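Myo-inositol 2-dehydrogenase (Lactobacillus plantarum WCFS1, PDB 3CEA) probably catalyses the NAD-dependent oxidation of myo-inositol at its 2-hydroxyl, holding the dinucleotide in a Rossmann-fold domain. Local coordinates at residues A12-G17 with I77-P82; Y90-G95 with K116-H121; N123-S128 with K313-T318. All blocks are in the same frame, centred on the assembly; numbering follows the deposited sequence.

Interaction 1: residues A12-G17 with I77-P82; sequences AIIGLG and IVAPTP. With NAD (nicotinamide-adenine-dinucleotide), chain E.
The NAD pocket of the Rossmann domain is built here, where Ile14 and Gly15 leave the first strand of the sheet and meet Val78 and Ala79 just past the end of the neighbouring strand 74-77. The two segments run parallel, Ile14 paired with Ile77, and Val78 N donates to Ile14 O at 2.7 Å with an N-H...O angle of 146°. On one face of the sheet Ile14 and Ile77 lie side by side and point the same way, with Ile14 CD1 3.9 Å from Ile77 CG1; Met87 of helix 84-93 packs on both. The other branch of Ile14, CG2, stands anti to the backbone N, which puts it against Ala79 CB and 3.7 Å from NAD C2A, to one side of the adenine plane near its C2A-N3A border. On the opposite side of the sheet Val78 CG2 rests 4.0 Å from Ile13 CD1, and His23 of helix 20-29 touches both residues.

Gly15 brings its CA to 3.6 Å from Val78 O, an approach that depends on its having no side chain to run into that oxygen. A water sits beyond: it accepts from Gly17 N at 2.9 Å and lies close to Val78 O and NAD O1N; which of them its protons serve is not settled. Leu16 N donates to the adenosine ribose oxygen O3B at 3.2 Å. The nicotinamide ribose hydroxyl O3D donates to Ala79 O at 3.0 Å and is also hydrogen-bonded to Thr81 OG1. A glycine-rich turn after the first strand, facing the loop after the fourth, with a water between turn and pyrophosphate, is the classic dinucleotide site of the Rossmann fold, here with a GxGxxG-type sequence at Gly15, Gly17 and Gly20.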
ATOM      1  N   ALA A  12      10.054  38.683  17.509  1.00 46.59           N
ATOM      2  CA  ALA A  12      11.307  38.125  17.995  1.00 46.34           C
ATOM      3  C   ALA A  12      11.136  36.632  18.255  1.00 46.34           C
ATOM      4  O   ALA A  12      10.011  36.140  18.385  1.00 46.34           O
ATOM      5  CB  ALA A  12      11.749  38.838  19.262  1.00 46.16           C
ATOM      6  N   ILE A  13      12.255  35.918  18.327  1.00 46.22           N
ATOM      7  CA  ILE A  13      12.238  34.486  18.610  1.00 45.84           C
ATOM      8  C   ILE A  13      13.262  34.120  19.686  1.00 45.88           C
ATOM      9  O   ILE A  13      14.407  34.574  19.654  1.00 45.83           O
ATOM     10  CB  ILE A  13      12.436  33.637  17.311  1.00 45.88           C
ATOM     11  CG1 ILE A  13      12.205  32.142  17.584  1.00 45.64           C
ATOM     12  CG2 ILE A  13      13.807  33.906  16.665  1.00 45.03           C
ATOM     13  CD1 ILE A  13      11.935  31.306  16.340  1.00 45.60           C
ATOM     14  N   ILE A  14      12.827  33.325  20.658  1.00 45.92           N
ATOM     15  CA  ILE A  14      13.749  32.727  21.615  1.00 46.00           C
ATOM     16  C   ILE A  14      13.943  31.266  21.228  1.00 46.22           C
ATOM     17  O   ILE A  14      12.973  30.532  21.054  1.00 45.96           O
ATOM     18  CB  ILE A  14      13.246  32.831  23.076  1.00 46.00           C
ATOM     19  CG1 ILE A  14      12.836  34.270  23.413  1.00 45.55           C
ATOM     20  CG2 ILE A  14      14.322  32.333  24.044  1.00 45.33           C
ATOM     21  CD1 ILE A  14      12.019  34.403  24.689  1.00 45.84           C
ATOM     22  N   GLY A  15      15.202  30.860  21.079  1.00 46.71           N
ATOM     23  CA  GLY A  15      15.540  29.485  20.730  1.00 47.15           C
ATOM     24  C   GLY A  15      15.635  29.267  19.233  1.00 47.47           C
ATOM     25  O   GLY A  15      14.722  29.626  18.484  1.00 47.49           O
ATOM     26  N   LEU A  16      16.749  28.681  18.801  1.00 47.69           N
ATOM     27  CA  LEU A  16      16.984  28.393  17.386  1.00 47.68           C
ATOM     28  C   LEU A  16      17.476  26.959  17.177  1.00 47.81           C
ATOM     29  O   LEU A  16      18.256  26.688  16.263  1.00 48.03           O
ATOM     30  CB  LEU A  16      17.974  29.400  16.787  1.00 47.53           C
ATOM     31  CG  LEU A  16      17.600  30.889  16.763  1.00 47.59           C
ATOM     32  CD1 LEU A  16      18.800  31.732  16.360  1.00 47.23           C
ATOM     33  CD2 LEU A  16      16.413  31.169  15.844  1.00 46.13           C
ATOM     34  N   GLY A  17      17.005  26.048  18.026  1.00 47.83           N
ATOM     35  CA  GLY A  17      17.418  24.648  17.976  1.00 47.98           C
ATOM     36  C   GLY A  17      16.685  23.837  16.926  1.00 48.15           C
ATOM     37  O   GLY A  17      16.424  24.323  15.826  1.00 48.30           O
ATOM     38  N   ILE A  77       8.393  31.744  21.560  1.00 44.15           N
ATOM     39  CA  ILE A  77       9.205  31.023  22.539  1.00 44.32           C
ATOM     40  C   ILE A  77       9.401  29.561  22.120  1.00 44.43           C
ATOM     41  O   ILE A  77       8.509  28.723  22.272  1.00 44.44           O
ATOM     42  CB  ILE A  77       8.627  31.140  23.979  1.00 44.35           C
ATOM     43  CG1 ILE A  77       8.527  32.611  24.397  1.00 45.35           C
ATOM     44  CG2 ILE A  77       9.485  30.361  24.978  1.00 43.46           C
ATOM     45  CD1 ILE A  77       7.561  32.877  25.543  1.00 46.24           C
ATOM     46  N   VAL A  78      10.580  29.286  21.565  1.00 44.59           N
ATOM     47  CA  VAL A  78      10.988  27.935  21.186  1.00 44.66           C
ATOM     48  C   VAL A  78      12.240  27.548  21.989  1.00 44.94           C
ATOM     49  O   VAL A  78      13.154  26.890  21.479  1.00 44.93           O
ATOM     50  CB  VAL A  78      11.252  27.813  19.660  1.00 44.55           C
ATOM     51  CG1 VAL A  78      11.073  26.368  19.205  1.00 44.05           C
ATOM     52  CG2 VAL A  78      10.321  28.727  18.866  1.00 44.17           C
ATOM     53  N   ALA A  79      12.273  27.990  23.244  1.00 44.97           N
ATOM     54  CA  ALA A  79      13.295  27.583  24.203  1.00 45.38           C
ATOM     55  C   ALA A  79      12.797  26.328  24.926  1.00 45.66           C
ATOM     56  O   ALA A  79      11.627  25.976  24.786  1.00 45.77           O
ATOM     57  CB  ALA A  79      13.562  28.711  25.191  1.00 45.40           C
ATOM     58  N   PRO A  80      13.675  25.637  25.687  1.00 45.96           N
ATOM     59  CA  PRO A  80      13.259  24.433  26.422  1.00 46.27           C
ATOM     60  C   PRO A  80      12.060  24.659  27.348  1.00 46.74           C
ATOM     61  O   PRO A  80      11.826  25.778  27.803  1.00 46.80           O
ATOM     62  CB  PRO A  80      14.500  24.076  27.244  1.00 46.31           C
ATOM     63  CG  PRO A  80      15.633  24.653  26.483  1.00 45.75           C
ATOM     64  CD  PRO A  80      15.108  25.922  25.886  1.00 45.75           C
ATOM     65  N   THR A  81      11.331  23.580  27.629  1.00 47.45           N
ATOM     66  CA  THR A  81      10.080  23.619  28.399  1.00 48.06           C
ATOM     67  C   THR A  81      10.149  24.287  29.789  1.00 48.44           C
ATOM     68  O   THR A  81       9.240  25.047  30.137  1.00 48.68           O
ATOM     69  CB  THR A  81       9.446  22.209  28.505  1.00 47.93           C
ATOM     70  OG1 THR A  81       9.338  21.642  27.195  1.00 49.06           O
ATOM     71  CG2 THR A  81       8.062  22.271  29.127  1.00 47.82           C
ATOM     72  N   PRO A  82      11.202  24.004  30.593  1.00 48.66           N
ATOM     73  CA  PRO A  82      11.264  24.646  31.914  1.00 48.72           C
ATOM     74  C   PRO A  82      11.232  26.179  31.885  1.00 48.64           C
ATOM     75  O   PRO A  82      10.760  26.797  32.841  1.00 48.64           O
ATOM     76  CB  PRO A  82      12.603  24.153  32.479  1.00 48.63           C
ATOM     77  CG  PRO A  82      12.845  22.866  31.790  1.00 48.69           C
ATOM     78  CD  PRO A  82      12.346  23.092  30.394  1.00 48.76           C
TER
HETATM   79  PA  NAD E 400      16.696  22.541  21.346  1.00 47.24           P
HETATM   80  O1A NAD E 400      17.064  21.907  20.060  1.00 46.59           O
HETATM   81  O2A NAD E 400      17.531  22.044  22.463  1.00 47.10           O
HETATM   82  O5B NAD E 400      16.800  24.140  21.194  1.00 50.10           O
HETATM   83  C5B NAD E 400      16.715  24.984  22.324  1.00 53.34           C
HETATM   84  C4B NAD E 400      17.188  26.389  21.956  1.00 54.76           C
HETATM   85  O4B NAD E 400      16.837  27.316  22.970  1.00 55.87           O
HETATM   86  C3B NAD E 400      18.697  26.461  21.790  1.00 55.00           C
HETATM   87  O3B NAD E 400      18.963  27.159  20.599  1.00 54.65           O
HETATM   88  C2B NAD E 400      19.186  27.251  22.989  1.00 56.34           C
HETATM   89  O2B NAD E 400      20.279  28.086  22.677  1.00 57.36           O
HETATM   90  C1B NAD E 400      17.964  28.064  23.386  1.00 55.99           C
HETATM   91  N9A NAD E 400      17.920  28.306  24.841  1.00 56.19           N
HETATM   92  C8A NAD E 400      18.007  27.368  25.840  1.00 56.40           C
HETATM   93  N7A NAD E 400      17.919  27.994  27.036  1.00 56.27           N
HETATM   94  C5A NAD E 400      17.782  29.320  26.814  1.00 56.29           C
HETATM   95  C6A NAD E 400      17.656  30.403  27.678  1.00 55.56           C
HETATM   96  N6A NAD E 400      17.409  30.187  28.966  1.00 55.25           N
HETATM   97  N1A NAD E 400      17.527  31.677  27.154  1.00 56.21           N
HETATM   98  C2A NAD E 400      17.526  31.873  25.782  1.00 55.83           C
HETATM   99  N3A NAD E 400      17.654  30.791  24.929  1.00 55.08           N
HETATM  100  C4A NAD E 400      17.780  29.534  25.437  1.00 56.11           C
HETATM  101  O3  NAD E 400      15.140  22.282  21.675  1.00 49.83           O
HETATM  102  PN  NAD E 400      14.035  22.141  20.510  1.00 48.70           P
HETATM  103  O1N NAD E 400      14.303  23.149  19.456  1.00 46.84           O
HETATM  104  O2N NAD E 400      13.937  20.706  20.174  1.00 49.70           O
HETATM  105  O5D NAD E 400      12.651  22.517  21.234  1.00 49.86           O
HETATM  106  C5D NAD E 400      12.478  23.665  22.032  1.00 48.86           C
HETATM  107  C4D NAD E 400      11.035  23.673  22.529  1.00 48.59           C
HETATM  108  O4D NAD E 400      10.155  23.317  21.476  1.00 48.80           O
HETATM  109  C3D NAD E 400      10.819  22.682  23.662  1.00 48.69           C
HETATM  110  O3D NAD E 400      10.154  23.333  24.720  1.00 48.31           O
HETATM  111  C2D NAD E 400       9.946  21.596  23.064  1.00 48.39           C
HETATM  112  O2D NAD E 400       8.983  21.128  23.976  1.00 48.85           O
HETATM  113  C1D NAD E 400       9.290  22.265  21.864  1.00 48.25           C
HETATM  114  N1N NAD E 400       9.076  21.314  20.755  1.00 48.25           N
HETATM  115  C2N NAD E 400       7.828  21.226  20.191  1.00 48.31           C
HETATM  116  C3N NAD E 400       7.585  20.335  19.141  1.00 48.30           C
HETATM  117  C7N NAD E 400       6.278  20.351  18.401  1.00 49.04           C
HETATM  118  O7N NAD E 400       5.903  19.199  17.681  1.00 47.83           O
HETATM  119  N7N NAD E 400       5.502  21.439  18.437  1.00 48.79           N
HETATM  120  C4N NAD E 400       8.623  19.533  18.670  1.00 47.76           C
HETATM  121  C5N NAD E 400       9.887  19.627  19.248  1.00 47.89           C
HETATM  122  C6N NAD E 400      10.101  20.525  20.293  1.00 47.25           C
HETATM  123  O   HOH W   1      14.569  25.863  19.514  1.00 45.45           O

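Interaction 2: residues Y90-G95 with K116-H121; sequences YAMNAG and KVIKSH
Val117 O is gripped twice at the end of its helix, by His121 ND1 at 2.8 Å and by Ser120 OG at 2.9 Å. The histidine bond is nearly straight, 170° at the proton, and the oxygen lies in the plane of the ring; Ser120 OG comes from the side of the same carbonyl, tilted out of its plane. With its rotation fixed by the histidine bond, the His121 ring turns one face to the other segment. Met92 O sits over that face, 3.5 Å from the ring plane and nearer its border than its centre. That carbonyl is itself hydrogen-bonded to Gly95 N and, from further along the chain, to Gln124 NE2. Asn93 OD1 approaches His121 CE1 obliquely at 3.5 Å, its amide plane turned 60° from the ring.

Helices 84-93 and 108-119 are the connections of successive beta-alpha-beta units of the Rossmann sheet, and they meet here at their C-terminal ends. The first is closed by a Schellman motif, with Gly95 at positive phi as its C-prime residue. Met92, a selenomethionine, reaches across from helix 84-93. Bends at chi2 (-71°) and chi3 fold its chain over, bringing the methyl CE to 3.4 Å from His121 CB and 3.7 Å from Ile118 CA, while its root, CB, packs on Val117 CG1 at 3.8 Å. The same Val117 methyl also comes near Asn93 OD1.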
ATOM      1  N   TYR A  90       7.042  37.098  31.666  1.00 43.68           N
ATOM      2  CA  TYR A  90       7.823  38.311  31.413  1.00 43.55           C
ATOM      3  C   TYR A  90       7.371  39.041  30.146  1.00 43.38           C
ATOM      4  O   TYR A  90       7.247  40.266  30.143  1.00 43.18           O
ATOM      5  CB  TYR A  90       9.318  37.988  31.344  1.00 43.52           C
ATOM      6  CG  TYR A  90      10.210  39.183  31.599  1.00 43.31           C
ATOM      7  CD1 TYR A  90      10.462  39.621  32.899  1.00 43.18           C
ATOM      8  CD2 TYR A  90      10.801  39.876  30.542  1.00 43.64           C
ATOM      9  CE1 TYR A  90      11.280  40.723  33.142  1.00 43.97           C
ATOM     10  CE2 TYR A  90      11.622  40.980  30.773  1.00 43.52           C
ATOM     11  CZ  TYR A  90      11.857  41.397  32.076  1.00 43.61           C
ATOM     12  OH  TYR A  90      12.664  42.482  32.318  1.00 42.84           O
ATOM     13  N   ALA A  91       7.116  38.276  29.086  1.00 43.47           N
ATOM     14  CA  ALA A  91       6.685  38.821  27.798  1.00 43.50           C
ATOM     15  C   ALA A  91       5.247  39.340  27.826  1.00 43.65           C
ATOM     16  O   ALA A  91       4.955  40.374  27.225  1.00 43.64           O
ATOM     17  CB  ALA A  91       6.862  37.782  26.692  1.00 43.36           C
HETATM   18  N   MSE A  92       4.361  38.619  28.515  1.00 43.84           N
HETATM   19  CA  MSE A  92       2.975  39.059  28.712  1.00 44.09           C
HETATM   20  C   MSE A  92       2.926  40.391  29.469  1.00 44.06           C
HETATM   21  O   MSE A  92       2.168  41.292  29.103  1.00 44.06           O
HETATM   22  CB  MSE A  92       2.154  38.005  29.468  1.00 44.13           C
HETATM   23  CG  MSE A  92       1.887  36.698  28.717  1.00 45.21           C
HETATM   24 SE   MSE A  92       0.619  36.796  27.230  0.75 48.16          SE
HETATM   25  CE  MSE A  92      -0.842  37.626  28.092  1.00 46.73           C
ATOM     26  N   ASN A  93       3.743  40.504  30.517  1.00 43.92           N
ATOM     27  CA  ASN A  93       3.826  41.719  31.331  1.00 43.98           C
ATOM     28  C   ASN A  93       4.384  42.926  30.582  1.00 44.24           C
ATOM     29  O   ASN A  93       4.142  44.072  30.970  1.00 44.37           O
ATOM     30  CB  ASN A  93       4.655  41.466  32.595  1.00 43.87           C
ATOM     31  CG  ASN A  93       3.900  40.680  33.648  1.00 43.48           C
ATOM     32  OD1 ASN A  93       2.677  40.776  33.759  1.00 44.21           O
ATOM     33  ND2 ASN A  93       4.630  39.903  34.438  1.00 42.71           N
ATOM     34  N   ALA A  94       5.137  42.663  29.516  1.00 44.25           N
ATOM     35  CA  ALA A  94       5.708  43.718  28.691  1.00 44.33           C
ATOM     36  C   ALA A  94       4.788  44.101  27.530  1.00 44.61           C
ATOM     37  O   ALA A  94       5.182  44.861  26.642  1.00 44.89           O
ATOM     38  CB  ALA A  94       7.076  43.301  28.178  1.00 44.41           C
ATOM     39  N   GLY A  95       3.566  43.570  27.541  1.00 44.74           N
ATOM     40  CA  GLY A  95       2.547  43.927  26.550  1.00 44.67           C
ATOM     41  C   GLY A  95       2.606  43.146  25.251  1.00 44.71           C
ATOM     42  O   GLY A  95       1.824  43.398  24.330  1.00 44.98           O
ATOM     43  N   LYS A 116      -2.599  32.323  34.923  1.00 43.75           N
ATOM     44  CA  LYS A 116      -3.213  33.490  35.561  1.00 43.95           C
ATOM     45  C   LYS A 116      -2.744  34.807  34.934  1.00 44.10           C
ATOM     46  O   LYS A 116      -3.537  35.736  34.765  1.00 44.24           O
ATOM     47  CB  LYS A 116      -2.937  33.488  37.068  1.00 43.86           C
ATOM     48  N   VAL A 117      -1.458  34.871  34.590  1.00 44.23           N
ATOM     49  CA  VAL A 117      -0.867  36.043  33.936  1.00 44.49           C
ATOM     50  C   VAL A 117      -1.452  36.249  32.531  1.00 44.75           C
ATOM     51  O   VAL A 117      -1.715  37.384  32.121  1.00 44.69           O
ATOM     52  CB  VAL A 117       0.692  35.953  33.910  1.00 44.52           C
ATOM     53  CG1 VAL A 117       1.304  37.016  33.006  1.00 44.75           C
ATOM     54  CG2 VAL A 117       1.260  36.085  35.317  1.00 44.07           C
ATOM     55  N   ILE A 118      -1.666  35.146  31.813  1.00 45.16           N
ATOM     56  CA  ILE A 118      -2.275  35.169  30.478  1.00 45.48           C
ATOM     57  C   ILE A 118      -3.727  35.655  30.541  1.00 45.99           C
ATOM     58  O   ILE A 118      -4.162  36.435  29.691  1.00 46.04           O
ATOM     59  CB  ILE A 118      -2.197  33.781  29.781  1.00 45.56           C
ATOM     60  CG1 ILE A 118      -0.736  33.370  29.551  1.00 45.48           C
ATOM     61  CG2 ILE A 118      -2.944  33.797  28.449  1.00 45.85           C
ATOM     62  CD1 ILE A 118      -0.528  31.875  29.334  1.00 45.15           C
ATOM     63  N   LYS A 119      -4.459  35.201  31.558  1.00 46.56           N
ATOM     64  CA  LYS A 119      -5.854  35.595  31.762  1.00 47.04           C
ATOM     65  C   LYS A 119      -5.991  37.089  32.059  1.00 47.37           C
ATOM     66  O   LYS A 119      -6.960  37.721  31.637  1.00 47.46           O
ATOM     67  CB  LYS A 119      -6.483  34.772  32.890  1.00 47.18           C
ATOM     68  CG  LYS A 119      -8.007  34.730  32.873  1.00 47.12           C
ATOM     69  N   SER A 120      -5.013  37.648  32.770  1.00 47.82           N
ATOM     70  CA  SER A 120      -5.046  39.063  33.160  1.00 48.28           C
ATOM     71  C   SER A 120      -4.696  40.025  32.014  1.00 48.58           C
ATOM     72  O   SER A 120      -4.793  41.243  32.172  1.00 48.81           O
ATOM     73  CB  SER A 120      -4.153  39.319  34.382  1.00 48.27           C
ATOM     74  OG  SER A 120      -2.778  39.259  34.044  1.00 48.83           O
ATOM     75  N   HIS A 121      -4.291  39.475  30.870  1.00 48.72           N
ATOM     76  CA  HIS A 121      -4.054  40.272  29.667  1.00 48.92           C
ATOM     77  C   HIS A 121      -4.924  39.764  28.510  1.00 49.22           C
ATOM     78  O   HIS A 121      -4.422  39.087  27.605  1.00 49.02           O
ATOM     79  CB  HIS A 121      -2.573  40.247  29.271  1.00 48.83           C
ATOM     80  CG  HIS A 121      -1.648  40.786  30.319  1.00 49.09           C
ATOM     81  ND1 HIS A 121      -1.211  40.031  31.386  1.00 49.26           N
ATOM     82  CD2 HIS A 121      -1.063  42.000  30.453  1.00 48.71           C
ATOM     83  CE1 HIS A 121      -0.404  40.759  32.137  1.00 49.17           C
ATOM     84  NE2 HIS A 121      -0.295  41.957  31.592  1.00 48.75           N
TER

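Interaction 3: residues N123-S128 with K313-T318; sequences NQIFQS and KQPEVT
The side-chain amide of Gln314 spans Ile125, bonding to the backbone on both sides of it. Gln314 NE2 donates to Gln124 O at 3.0 Å, and Phe126 N donates to Gln314 OE1 at 3.3 Å; both bonds are fairly straight at the proton, 164°. They differ at the acceptor: Phe126 N lies in the carbonyl plane of Gln314, on a lone pair, whereas NE2 sits above the carbonyl plane of Gln124. Strand 126-127 is the outermost strand of the Rossmann sheet on this side, bonded along its inner edge to strand 97-100, so the glutamine amide serves its outer edge in the manner of a neighbouring strand. Residues 313-318, which carry the glutamine, link helices 295-311 and 319-338 and run in roughly the same direction as 124-128, 26° apart.

Gln314 folds at its second torsion, -71°, which brings its amide back to the strand; its side chain and that of Ile125 run alongside each other, pointing opposite ways. Ile125 CD1 in turn reaches 3.4 Å from Lys313 O. Next along, the Pro315 ring lies against the backbone, its CG 3.2 Å from Phe126 O, and Ile125 CG2 touches Pro315 CD. The extended Gln127 chain crosses the ring of Pro315 with CG 3.7 Å from Pro315 CG, while its OE1 is bound by Asn308 ND2 of helix 295-311. Further on, Val317 CG1 still touches Ser128 OG, 3.4 Å away in one of the serine's two conformers. Beside this contact a water bridges the backbones, accepting from Ser128 N at 3.0 Å and donating to Val317 O at 3.1 Å.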
ATOM      1  N   ASN A 123      -6.374  41.411  26.132  1.00 49.88           N
ATOM      2  CA  ASN A 123      -6.101  42.143  24.896  0.50 49.80           C
ATOM      3  C   ASN A 123      -4.873  41.606  24.162  1.00 49.61           C
ATOM      4  O   ASN A 123      -4.621  41.964  23.008  1.00 49.90           O
ATOM      5  CB  ASN A 123      -5.932  43.639  25.190  0.50 49.92           C
ATOM      6  CG  ASN A 123      -7.166  44.259  25.838  0.50 50.35           C
ATOM      7  OD1 ASN A 123      -8.148  43.572  26.130  0.50 50.18           O
ATOM      8  ND2 ASN A 123      -7.115  45.566  26.066  0.50 50.37           N
ATOM      9  N   GLN A 124      -4.113  40.745  24.839  1.00 48.85           N
ATOM     10  CA  GLN A 124      -2.918  40.132  24.267  1.00 47.93           C
ATOM     11  C   GLN A 124      -3.184  38.681  23.902  1.00 47.53           C
ATOM     12  O   GLN A 124      -3.703  37.908  24.713  1.00 47.80           O
ATOM     13  CB  GLN A 124      -1.742  40.220  25.243  1.00 47.85           C
ATOM     14  CG  GLN A 124      -1.128  41.610  25.353  1.00 46.81           C
ATOM     15  CD  GLN A 124      -0.337  41.801  26.632  1.00 45.58           C
ATOM     16  OE1 GLN A 124      -0.646  42.678  27.436  1.00 44.78           O
ATOM     17  NE2 GLN A 124       0.688  40.978  26.830  1.00 45.06           N
ATOM     18  N   ILE A 125      -2.822  38.318  22.677  1.00 46.71           N
ATOM     19  CA  ILE A 125      -3.025  36.963  22.181  1.00 45.85           C
ATOM     20  C   ILE A 125      -1.975  36.022  22.768  1.00 45.45           C
ATOM     21  O   ILE A 125      -0.782  36.337  22.774  1.00 45.25           O
ATOM     22  CB  ILE A 125      -2.979  36.908  20.622  1.00 45.74           C
ATOM     23  CG1 ILE A 125      -3.890  37.979  19.993  1.00 44.93           C
ATOM     24  CG2 ILE A 125      -3.307  35.502  20.102  1.00 45.20           C
ATOM     25  CD1 ILE A 125      -5.371  37.893  20.368  1.00 43.72           C
ATOM     26  N   PHE A 126      -2.436  34.887  23.290  1.00 45.00           N
ATOM     27  CA  PHE A 126      -1.551  33.775  23.621  1.00 44.59           C
ATOM     28  C   PHE A 126      -1.935  32.543  22.811  1.00 44.67           C
ATOM     29  O   PHE A 126      -3.114  32.212  22.692  1.00 44.48           O
ATOM     30  CB  PHE A 126      -1.564  33.449  25.118  1.00 44.20           C
ATOM     31  CG  PHE A 126      -0.740  32.237  25.473  1.00 43.39           C
ATOM     32  CD1 PHE A 126       0.625  32.353  25.713  1.00 43.26           C
ATOM     33  CD2 PHE A 126      -1.324  30.974  25.537  1.00 42.71           C
ATOM     34  CE1 PHE A 126       1.394  31.231  26.026  1.00 41.85           C
ATOM     35  CE2 PHE A 126      -0.562  29.849  25.846  1.00 42.15           C
ATOM     36  CZ  PHE A 126       0.799  29.981  26.092  1.00 41.55           C
ATOM     37  N   GLN A 127      -0.928  31.858  22.274  1.00 44.86           N
ATOM     38  CA  GLN A 127      -1.155  30.679  21.450  1.00 44.87           C
ATOM     39  C   GLN A 127      -0.136  29.578  21.731  1.00 44.61           C
ATOM     40  O   GLN A 127       1.071  29.834  21.765  1.00 44.36           O
ATOM     41  CB  GLN A 127      -1.133  31.067  19.971  1.00 45.07           C
ATOM     42  CG  GLN A 127      -1.668  30.007  19.026  1.00 45.96           C
ATOM     43  CD  GLN A 127      -2.042  30.570  17.673  1.00 47.75           C
ATOM     44  OE1 GLN A 127      -2.731  31.589  17.577  1.00 48.71           O
ATOM     45  NE2 GLN A 127      -1.594  29.905  16.613  1.00 48.20           N
ATOM     46  N   SER A 128      -0.647  28.362  21.936  1.00 44.62           N
ATOM     47  CA  SER A 128       0.187  27.180  22.156  0.50 44.79           C
ATOM     48  C   SER A 128       0.653  26.587  20.821  1.00 44.78           C
ATOM     49  O   SER A 128       0.343  27.124  19.753  1.00 44.82           O
ATOM     50  CB  SER A 128      -0.568  26.134  22.986  0.50 44.79           C
ATOM     51  OG  SER A 128      -1.635  25.558  22.250  0.50 45.59           O
ATOM     52  N   LYS A 313      -7.958  38.195  17.795  1.00 49.05           N
ATOM     53  CA  LYS A 313      -8.765  37.019  18.088  1.00 49.17           C
ATOM     54  C   LYS A 313      -7.910  35.932  18.737  1.00 49.06           C
ATOM     55  O   LYS A 313      -6.827  35.609  18.251  1.00 48.81           O
ATOM     56  CB  LYS A 313      -9.416  36.501  16.802  1.00 49.40           C
ATOM     57  CG  LYS A 313     -10.416  35.366  16.991  1.00 50.85           C
ATOM     58  CD  LYS A 313     -11.419  35.338  15.845  1.00 52.94           C
ATOM     59  CE  LYS A 313     -12.229  34.050  15.830  1.00 52.75           C
ATOM     60  NZ  LYS A 313     -11.504  32.956  15.134  1.00 51.50           N
ATOM     61  N   GLN A 314      -8.401  35.385  19.847  1.00 49.20           N
ATOM     62  CA  GLN A 314      -7.720  34.293  20.536  1.00 49.30           C
ATOM     63  C   GLN A 314      -7.921  32.992  19.759  1.00 49.49           C
ATOM     64  O   GLN A 314      -8.998  32.777  19.190  1.00 49.52           O
ATOM     65  CB  GLN A 314      -8.230  34.147  21.974  1.00 49.31           C
ATOM     66  CG  GLN A 314      -8.008  35.374  22.866  1.00 48.93           C
ATOM     67  CD  GLN A 314      -6.548  35.608  23.246  1.00 49.34           C
ATOM     68  OE1 GLN A 314      -5.716  34.695  23.213  1.00 48.97           O
ATOM     69  NE2 GLN A 314      -6.236  36.842  23.624  1.00 48.93           N
ATOM     70  N   PRO A 315      -6.885  32.127  19.726  1.00 49.47           N
ATOM     71  CA  PRO A 315      -6.947  30.853  19.002  1.00 49.53           C
ATOM     72  C   PRO A 315      -7.961  29.895  19.616  1.00 49.87           C
ATOM     73  O   PRO A 315      -8.351  30.073  20.773  1.00 49.72           O
ATOM     74  CB  PRO A 315      -5.531  30.288  19.168  1.00 49.39           C
ATOM     75  CG  PRO A 315      -5.017  30.925  20.407  1.00 49.19           C
ATOM     76  CD  PRO A 315      -5.578  32.310  20.387  1.00 49.20           C
ATOM     77  N   GLU A 316      -8.378  28.892  18.844  1.00 50.49           N
ATOM     78  CA  GLU A 316      -9.325  27.889  19.329  1.00 51.42           C
ATOM     79  C   GLU A 316      -8.753  27.117  20.518  1.00 50.95           C
ATOM     80  O   GLU A 316      -9.419  26.971  21.546  1.00 51.09           O
ATOM     81  CB  GLU A 316      -9.728  26.925  18.210  1.00 51.47           C
ATOM     82  CG  GLU A 316     -10.814  25.929  18.622  1.00 53.19           C
ATOM     83  CD  GLU A 316     -11.135  24.912  17.543  1.00 52.88           C
ATOM     84  OE1 GLU A 316     -10.248  24.097  17.187  1.00 56.47           O
ATOM     85  OE2 GLU A 316     -12.286  24.919  17.059  1.00 57.13           O
ATOM     86  N   VAL A 317      -7.521  26.634  20.369  1.00 50.45           N
ATOM     87  CA  VAL A 317      -6.836  25.904  21.432  1.00 49.98           C
ATOM     88  C   VAL A 317      -6.467  26.861  22.563  1.00 49.90           C
ATOM     89  O   VAL A 317      -5.580  27.711  22.417  1.00 49.82           O
ATOM     90  CB  VAL A 317      -5.587  25.158  20.904  1.00 49.96           C
ATOM     91  CG1 VAL A 317      -4.866  24.427  22.037  1.00 49.50           C
ATOM     92  CG2 VAL A 317      -5.979  24.184  19.805  1.00 49.06           C
ATOM     93  N   THR A 318      -7.173  26.714  23.683  1.00 49.70           N
ATOM     94  CA  THR A 318      -7.017  27.586  24.845  1.00 49.37           C
ATOM     95  C   THR A 318      -5.860  27.138  25.742  1.00 49.29           C
ATOM     96  O   THR A 318      -5.223  26.114  25.487  1.00 48.91           O
ATOM     97  CB  THR A 318      -8.317  27.642  25.687  1.00 49.39           C
ATOM     98  OG1 THR A 318      -8.567  26.361  26.279  1.00 49.74           O
ATOM     99  CG2 THR A 318      -9.518  28.048  24.830  1.00 49.26           C
TER
HETATM  100  O   HOH W   2      -3.143  27.589  20.555  1.00 42.89           O

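All three contacts involve the Rossmann domain, but only interaction 1 touches NAD. The centre of interaction 2 is about 18 Å from that of interaction 1, at the far ends of two helices that flank the same sheet. Interaction 3 is also centred about 18 Å from interaction 1 and joins the sheet's outermost strand to residues 313-318; the side chain of Ser128, at its end nearer the cofactor, is about 9 Å from NAD. Interactions 2 and 3 have centres 12 Å apart and touch directly: the hydrogen bond from Gln124 NE2 to Met92 O measures 2.7 Å, and Ile118 CG2 packs on Phe126 CB at 3.6 Å, where helix 108-119 covers the strand that follows it.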